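Local coordinates for methyltransferase domain-containing protein (Pyrococcus horikoshii, PDB 1VE3) that binds S-adenosylmethionine and probably acts as a SAM-dependent methyltransferase, its methyl acceptor being unknown, at residues D111-F116 against M140-L145; R174-E179 against V189-W194. All blocks are in the same frame, centred on the assembly; numbering follows the deposited sequence.

Contact 1: D111-F116 against M140-L145; sequences DSIVHF and MYFTDL. With SAM (S-adenosylmethionine), chain C.
Asp-111 and Tyr-141 meet through both backbone and side chain. The N-H of Asp-111 donates to Tyr-141 O over 3.0 Å, bent to 144° at the hydrogen and tilted from the carbonyl plane. Their side chains run alongside each other, pointing the same way, with the carboxylate nearly perpendicular to the ring; OD1 of Asp-111 lies at the ring edge, 3.1 Å from CE2 of Tyr-141. The same Tyr-141 carbonyl receives a second bond from a water; the water oxygen lies 2.7 Å from Ser-112 N, whose N-H it accepts, so the loop is tied directly and through one water.

Ile-113 makes the apolar half. Its CD1 rests 3.4 Å from CB of Phe-142, reached because CG1 sits between the backbone N and the carbonyl carbon (chi1 59°). The other branch, CG2, presses on CE of selenomethionine Met-140 at 3.3 Å, a tight fit, the two side chains crossing at about a right angle.

Further out, OD2 of Asp-111 forms a salt bridge with Arg-24, itself a ligand-binding residue, and strand 104-110 pairs with Tyr-141 through Phe-109. The loop's other side meets the cofactor: Asp-111 O is 3.0 Å from the methyl carbon CE of SAM, His-115 lays a ring face against the adenine at C8, 3.6 Å from its CG, and CZ of Phe-116 lies 3.6 Å from C5 of the adenine. A loop following strand 104-110, braced on neighbouring parallel strand 136-143 and lining the cofactor pocket, is characteristic of the Rossmann-like fold of SAM-dependent methyltransferases.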
loop_
_atom_site.group_PDB
_atom_site.type_symbol
_atom_site.label_atom_id
_atom_site.label_comp_id
_atom_site.label_asym_id
_atom_site.label_seq_id
_atom_site.Cartn_x
_atom_site.Cartn_y
_atom_site.Cartn_z
ATOM N N ASP A 111 13.054 -7.658 2.991
ATOM C CA ASP A 111 13.650 -6.325 2.849
ATOM C C ASP A 111 14.553 -5.920 4.011
ATOM O O ASP A 111 14.369 -4.843 4.571
ATOM C CB ASP A 111 12.547 -5.258 2.729
ATOM C CG ASP A 111 11.797 -5.307 1.407
ATOM O OD1 ASP A 111 12.457 -5.314 0.346
ATOM O OD2 ASP A 111 10.538 -5.312 1.428
ATOM N N SER A 112 15.534 -6.739 4.375
ATOM C CA SER A 112 16.381 -6.369 5.508
ATOM C C SER A 112 17.889 -6.487 5.342
ATOM O O SER A 112 18.629 -6.037 6.216
ATOM C CB SER A 112 15.981 -7.177 6.749
ATOM O OG SER A 112 14.627 -6.957 7.090
ATOM N N ILE A 113 18.352 -7.072 4.240
ATOM C CA ILE A 113 19.778 -7.263 4.045
ATOM C C ILE A 113 20.649 -6.010 4.032
ATOM O O ILE A 113 21.844 -6.108 4.314
ATOM C CB ILE A 113 20.084 -8.082 2.766
ATOM C CG1 ILE A 113 19.519 -7.380 1.536
ATOM C CG2 ILE A 113 19.527 -9.494 2.906
ATOM C CD1 ILE A 113 19.928 -8.052 0.227
ATOM N N VAL A 114 20.080 -4.841 3.721
ATOM C CA VAL A 114 20.895 -3.622 3.709
ATOM C C VAL A 114 21.516 -3.384 5.072
ATOM O O VAL A 114 22.473 -2.633 5.197
ATOM C CB VAL A 114 20.088 -2.338 3.306
ATOM C CG1 VAL A 114 19.595 -2.460 1.872
ATOM C CG2 VAL A 114 18.916 -2.102 4.262
ATOM N N HIS A 115 20.973 -4.045 6.091
ATOM C CA HIS A 115 21.458 -3.904 7.461
ATOM C C HIS A 115 22.623 -4.825 7.810
ATOM O O HIS A 115 23.220 -4.691 8.873
ATOM C CB HIS A 115 20.325 -4.187 8.452
ATOM C CG HIS A 115 19.367 -3.052 8.627
ATOM N ND1 HIS A 115 19.618 -1.992 9.471
ATOM C CD2 HIS A 115 18.164 -2.806 8.059
ATOM C CE1 HIS A 115 18.609 -1.140 9.417
ATOM N NE2 HIS A 115 17.713 -1.610 8.568
ATOM N N PHE A 116 22.960 -5.748 6.920
ATOM C CA PHE A 116 24.023 -6.688 7.234
ATOM C C PHE A 116 25.216 -6.698 6.279
ATOM O O PHE A 116 25.056 -6.773 5.060
ATOM C CB PHE A 116 23.435 -8.103 7.302
ATOM C CG PHE A 116 22.284 -8.247 8.269
ATOM C CD1 PHE A 116 22.489 -8.748 9.555
ATOM C CD2 PHE A 116 20.998 -7.871 7.897
ATOM C CE1 PHE A 116 21.420 -8.872 10.456
ATOM C CE2 PHE A 116 19.927 -7.991 8.788
ATOM C CZ PHE A 116 20.139 -8.494 10.070
HETATM N N MSE A 140 13.183 -15.729 1.854
HETATM C CA MSE A 140 13.607 -14.339 1.922
HETATM C C MSE A 140 13.351 -13.544 0.642
HETATM O O MSE A 140 13.310 -14.082 -0.465
HETATM C CB MSE A 140 15.089 -14.228 2.362
HETATM C CG MSE A 140 16.175 -14.329 1.295
HETATM SE SE MSE A 140 17.950 -13.728 1.982
HETATM C CE MSE A 140 17.914 -11.924 1.335
ATOM N N TYR A 141 13.133 -12.251 0.824
ATOM C CA TYR A 141 12.884 -11.348 -0.283
ATOM C C TYR A 141 13.904 -10.240 -0.148
ATOM O O TYR A 141 14.056 -9.652 0.926
ATOM C CB TYR A 141 11.472 -10.766 -0.202
ATOM C CG TYR A 141 11.238 -9.649 -1.194
ATOM C CD1 TYR A 141 11.007 -9.918 -2.545
ATOM C CD2 TYR A 141 11.268 -8.320 -0.785
ATOM C CE1 TYR A 141 10.813 -8.880 -3.458
ATOM C CE2 TYR A 141 11.077 -7.281 -1.687
ATOM C CZ TYR A 141 10.851 -7.563 -3.017
ATOM O OH TYR A 141 10.680 -6.519 -3.903
ATOM N N PHE A 142 14.622 -9.967 -1.226
ATOM C CA PHE A 142 15.631 -8.923 -1.187
ATOM C C PHE A 142 15.744 -8.255 -2.535
ATOM O O PHE A 142 15.247 -8.760 -3.547
ATOM C CB PHE A 142 17.003 -9.491 -0.779
ATOM C CG PHE A 142 17.601 -10.438 -1.788
ATOM C CD1 PHE A 142 17.133 -11.747 -1.906
ATOM C CD2 PHE A 142 18.614 -10.013 -2.640
ATOM C CE1 PHE A 142 17.665 -12.618 -2.861
ATOM C CE2 PHE A 142 19.150 -10.873 -3.596
ATOM C CZ PHE A 142 18.674 -12.179 -3.709
ATOM N N THR A 143 16.413 -7.113 -2.541
ATOM C CA THR A 143 16.599 -6.361 -3.762
ATOM C C THR A 143 18.076 -6.363 -4.120
ATOM O O THR A 143 18.928 -6.148 -3.260
ATOM C CB THR A 143 16.096 -4.912 -3.581
ATOM O OG1 THR A 143 14.694 -4.945 -3.290
ATOM C CG2 THR A 143 16.330 -4.083 -4.840
ATOM N N ASP A 144 18.370 -6.637 -5.386
ATOM C CA ASP A 144 19.745 -6.635 -5.850
ATOM C C ASP A 144 20.115 -5.158 -5.957
ATOM O O ASP A 144 19.982 -4.539 -7.019
ATOM C CB ASP A 144 19.849 -7.312 -7.218
ATOM C CG ASP A 144 21.289 -7.458 -7.691
ATOM O OD1 ASP A 144 22.065 -6.491 -7.546
ATOM O OD2 ASP A 144 21.641 -8.536 -8.222
ATOM N N LEU A 145 20.556 -4.593 -4.840
ATOM C CA LEU A 145 20.790 -3.167 -4.992
ATOM C C LEU A 145 22.086 -2.907 -5.752
ATOM O O LEU A 145 22.299 -1.846 -6.324
ATOM C CB LEU A 145 20.870 -2.545 -3.597
ATOM C CG LEU A 145 20.841 -1.016 -3.634
ATOM C CD1 LEU A 145 20.676 -0.469 -5.054
ATOM C CD2 LEU A 145 19.696 -0.424 -2.812
HETATM N N SAM C . 10.709 -7.428 7.641
HETATM C CA SAM C . 10.361 -5.986 7.796
HETATM C C SAM C . 9.252 -5.622 6.811
HETATM O O SAM C . 8.366 -4.844 7.187
HETATM O OXT SAM C . 9.344 -6.159 5.664
HETATM C CB SAM C . 11.582 -5.181 7.487
HETATM C CG SAM C . 11.593 -3.875 8.113
HETATM S SD SAM C . 13.081 -2.863 7.742
HETATM C CE SAM C . 13.082 -2.626 6.078
HETATM C "C5'" SAM C . 14.467 -3.846 8.332
HETATM C "C4'" SAM C . 14.488 -4.233 9.900
HETATM O "O4'" SAM C . 15.683 -5.040 10.182
HETATM C "C3'" SAM C . 14.672 -3.038 10.822
HETATM O "O3'" SAM C . 13.305 -3.067 11.469
HETATM C "C2'" SAM C . 15.643 -3.357 11.906
HETATM O "O2'" SAM C . 15.461 -3.019 13.246
HETATM C "C1'" SAM C . 15.913 -4.870 11.564
HETATM N N9 SAM C . 17.269 -5.300 11.928
HETATM C C8 SAM C . 18.530 -4.784 11.631
HETATM N N7 SAM C . 19.518 -5.470 12.151
HETATM C C5 SAM C . 18.907 -6.481 12.825
HETATM C C6 SAM C . 19.386 -7.606 13.629
HETATM N N6 SAM C . 20.693 -7.831 13.846
HETATM N N1 SAM C . 18.452 -8.495 14.204
HETATM C C2 SAM C . 17.109 -8.298 14.005
HETATM N N3 SAM C . 16.560 -7.286 13.278
HETATM C C4 SAM C . 17.507 -6.401 12.705
HETATM O O HOH W 1 15.861 -9.308 3.572
#

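Contact 2: R174-E179 against V189-W194; sequences RTVVIE and VRFNVW
Strands 175-179 and 188-192 form an antiparallel beta hairpin, and Arg-174 to Ile-178 pair with Val-189 to Val-193 along it. Backbone bonds set the register. Val-176 and Phe-191 are a hydrogen-bonded pair, with Phe-191 N 2.8 Å from Val-176 O; Ile-178 and Val-189 form the next such pair. Past the strand ends, Val-193 N donates to Arg-174 O in a nearly straight bond (171°), although the donor stands above the carbonyl plane.

Apolar contacts occupy the face of Val-176, Ile-178, Val-189 and Phe-191. CD1 of Ile-178 reaches CE2 of Phe-191 at 3.8 Å, and CG1 of Val-176 meets CG2 of Val-193 at 3.6 Å, these valines crossing at about a right angle. Tyr-6 packs edge-to-face with Phe-191 from beyond the hairpin.

The face of Thr-175, Val-177, Arg-190 and Asn-192 is mixed, a valine among polar groups. Arg-190 starts out extended, its CG opposite the backbone N (chi1 171°), then bends at chi3, which lays a guanidinium face over CG2 of Val-177. OG1 of Thr-175 lies at the guanidinium edge, bonded to Glu-173 and to a water modelled unusually close to NE of Arg-190. A valine in place of Thr-175 would probably leave Glu-173 and that water without their hydroxyl partner.

At the far end Arg-174 approaches the Trp-194 ring, at most a weak cation-pi attraction; NH2 of Arg-174 is 3.7 Å from CE3 of Trp-194, while a water 3.1 Å from Arg-174 NE donates to Val-193 O.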
loop_
_atom_site.group_PDB
_atom_site.type_symbol
_atom_site.label_atom_id
_atom_site.label_comp_id
_atom_site.label_asym_id
_atom_site.label_seq_id
_atom_site.Cartn_x
_atom_site.Cartn_y
_atom_site.Cartn_z
ATOM N N ARG A 174 31.503 -2.416 -0.537
ATOM C CA ARG A 174 30.179 -2.989 -0.732
ATOM C C ARG A 174 29.116 -2.195 0.037
ATOM O O ARG A 174 28.217 -2.773 0.647
ATOM C CB ARG A 174 30.167 -4.446 -0.264
ATOM C CG ARG A 174 31.240 -5.320 -0.889
ATOM C CD ARG A 174 31.216 -6.705 -0.265
ATOM N NE ARG A 174 29.933 -7.367 -0.481
ATOM C CZ ARG A 174 29.637 -8.106 -1.547
ATOM N NH1 ARG A 174 30.535 -8.296 -2.506
ATOM N NH2 ARG A 174 28.433 -8.649 -1.658
ATOM N N THR A 175 29.231 -0.872 0.018
ATOM C CA THR A 175 28.268 -0.015 0.704
ATOM C C THR A 175 27.969 1.194 -0.161
ATOM O O THR A 175 28.658 1.446 -1.150
ATOM C CB THR A 175 28.799 0.505 2.061
ATOM O OG1 THR A 175 29.886 1.408 1.830
ATOM C CG2 THR A 175 29.273 -0.650 2.945
ATOM N N VAL A 176 26.947 1.950 0.218
ATOM C CA VAL A 176 26.577 3.136 -0.540
ATOM C C VAL A 176 25.858 4.143 0.347
ATOM O O VAL A 176 25.089 3.772 1.239
ATOM C CB VAL A 176 25.656 2.776 -1.733
ATOM C CG1 VAL A 176 24.335 2.239 -1.224
ATOM C CG2 VAL A 176 25.429 3.997 -2.604
ATOM N N VAL A 177 26.126 5.418 0.092
ATOM C CA VAL A 177 25.509 6.506 0.828
ATOM C C VAL A 177 24.494 7.180 -0.080
ATOM O O VAL A 177 24.832 7.614 -1.180
ATOM C CB VAL A 177 26.548 7.565 1.253
ATOM C CG1 VAL A 177 25.863 8.682 2.020
ATOM C CG2 VAL A 177 27.630 6.926 2.099
ATOM N N ILE A 178 23.247 7.243 0.373
ATOM C CA ILE A 178 22.192 7.894 -0.391
ATOM C C ILE A 178 21.693 9.086 0.415
ATOM O O ILE A 178 21.313 8.946 1.576
ATOM C CB ILE A 178 20.999 6.947 -0.659
ATOM C CG1 ILE A 178 21.428 5.816 -1.592
ATOM C CG2 ILE A 178 19.842 7.730 -1.283
ATOM C CD1 ILE A 178 20.323 4.827 -1.889
ATOM N N GLU A 179 21.719 10.261 -0.202
ATOM C CA GLU A 179 21.264 11.478 0.458
ATOM C C GLU A 179 19.863 11.824 -0.027
ATOM O O GLU A 179 19.582 11.765 -1.225
ATOM C CB GLU A 179 22.218 12.631 0.147
ATOM C CG GLU A 179 21.802 13.962 0.745
ATOM C CD GLU A 179 22.678 15.107 0.274
ATOM O OE1 GLU A 179 22.406 16.257 0.670
ATOM O OE2 GLU A 179 23.636 14.858 -0.491
ATOM N N VAL A 189 22.064 8.145 4.545
ATOM C CA VAL A 189 21.971 6.781 5.040
ATOM C C VAL A 189 22.969 5.919 4.279
ATOM O O VAL A 189 23.125 6.073 3.069
ATOM C CB VAL A 189 20.560 6.183 4.818
ATOM C CG1 VAL A 189 20.452 4.831 5.508
ATOM C CG2 VAL A 189 19.497 7.137 5.339
ATOM N N ARG A 190 23.657 5.033 4.991
ATOM C CA ARG A 190 24.603 4.122 4.357
ATOM C C ARG A 190 23.984 2.724 4.371
ATOM O O ARG A 190 23.580 2.227 5.416
ATOM C CB ARG A 190 25.949 4.118 5.095
ATOM C CG ARG A 190 26.896 3.021 4.614
ATOM C CD ARG A 190 28.315 3.172 5.155
ATOM N NE ARG A 190 29.068 4.183 4.424
ATOM C CZ ARG A 190 29.276 5.424 4.846
ATOM N NH1 ARG A 190 29.974 6.264 4.090
ATOM N NH2 ARG A 190 28.805 5.821 6.027
ATOM N N PHE A 191 23.894 2.106 3.200
ATOM C CA PHE A 191 23.318 0.771 3.070
ATOM C C PHE A 191 24.386 -0.229 2.661
ATOM O O PHE A 191 25.306 0.123 1.925
ATOM C CB PHE A 191 22.258 0.738 1.960
ATOM C CG PHE A 191 21.059 1.601 2.209
ATOM C CD1 PHE A 191 20.078 1.210 3.110
ATOM C CD2 PHE A 191 20.893 2.792 1.510
ATOM C CE1 PHE A 191 18.940 1.996 3.309
ATOM C CE2 PHE A 191 19.761 3.586 1.702
ATOM C CZ PHE A 191 18.782 3.187 2.602
ATOM N N ASN A 192 24.260 -1.472 3.125
ATOM C CA ASN A 192 25.184 -2.522 2.701
ATOM C C ASN A 192 24.624 -2.887 1.331
ATOM O O ASN A 192 23.416 -3.084 1.194
ATOM C CB ASN A 192 25.115 -3.740 3.624
ATOM C CG ASN A 192 25.926 -3.562 4.887
ATOM O OD1 ASN A 192 27.152 -3.509 4.840
ATOM N ND2 ASN A 192 25.247 -3.474 6.025
ATOM N N VAL A 193 25.483 -2.965 0.319
ATOM C CA VAL A 193 25.019 -3.286 -1.026
ATOM C C VAL A 193 25.179 -4.768 -1.359
ATOM O O VAL A 193 26.278 -5.317 -1.280
ATOM C CB VAL A 193 25.781 -2.468 -2.094
ATOM C CG1 VAL A 193 25.103 -2.636 -3.449
ATOM C CG2 VAL A 193 25.844 -0.995 -1.691
ATOM N N TRP A 194 24.076 -5.406 -1.734
ATOM C CA TRP A 194 24.095 -6.821 -2.093
ATOM C C TRP A 194 23.618 -7.083 -3.520
ATOM O O TRP A 194 22.731 -6.398 -4.031
ATOM C CB TRP A 194 23.216 -7.635 -1.141
ATOM C CG TRP A 194 23.784 -7.783 0.226
ATOM C CD1 TRP A 194 23.513 -7.010 1.322
ATOM C CD2 TRP A 194 24.728 -8.772 0.651
ATOM N NE1 TRP A 194 24.230 -7.464 2.408
ATOM C CE2 TRP A 194 24.984 -8.545 2.021
ATOM C CE3 TRP A 194 25.384 -9.831 0.002
ATOM C CZ2 TRP A 194 25.871 -9.340 2.763
ATOM C CZ3 TRP A 194 26.269 -10.625 0.736
ATOM C CH2 TRP A 194 26.501 -10.372 2.106
HETATM O O HOH W 2 28.664 -4.374 2.833
HETATM O O HOH W 3 27.660 -6.268 1.333
HETATM O O HOH W 4 29.933 4.357 2.092
#

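Overall arrangement
Contact 1 lies near the middle of the chain, where a cofactor loop meets strand 136-143 of the main sheet, yet is only partly buried beside the SAM pocket; contact 2, about 17 Å from the chain centre to its own centre, belongs to a separate three-stranded antiparallel sheet and, though peripheral, is largely buried. Contact 1 combines a single direct backbone bond with a bridging water and a small apolar cluster, whereas the larger contact 2 relies on regular strand pairing, with one apolar face and one mixed face bearing polar and charged groups. In series along the chain, they touch: Asn-192 N lies 3.0 Å from Val-114 O, and Trp-194 NE1 probably hydrogen-bonds Phe-116 O.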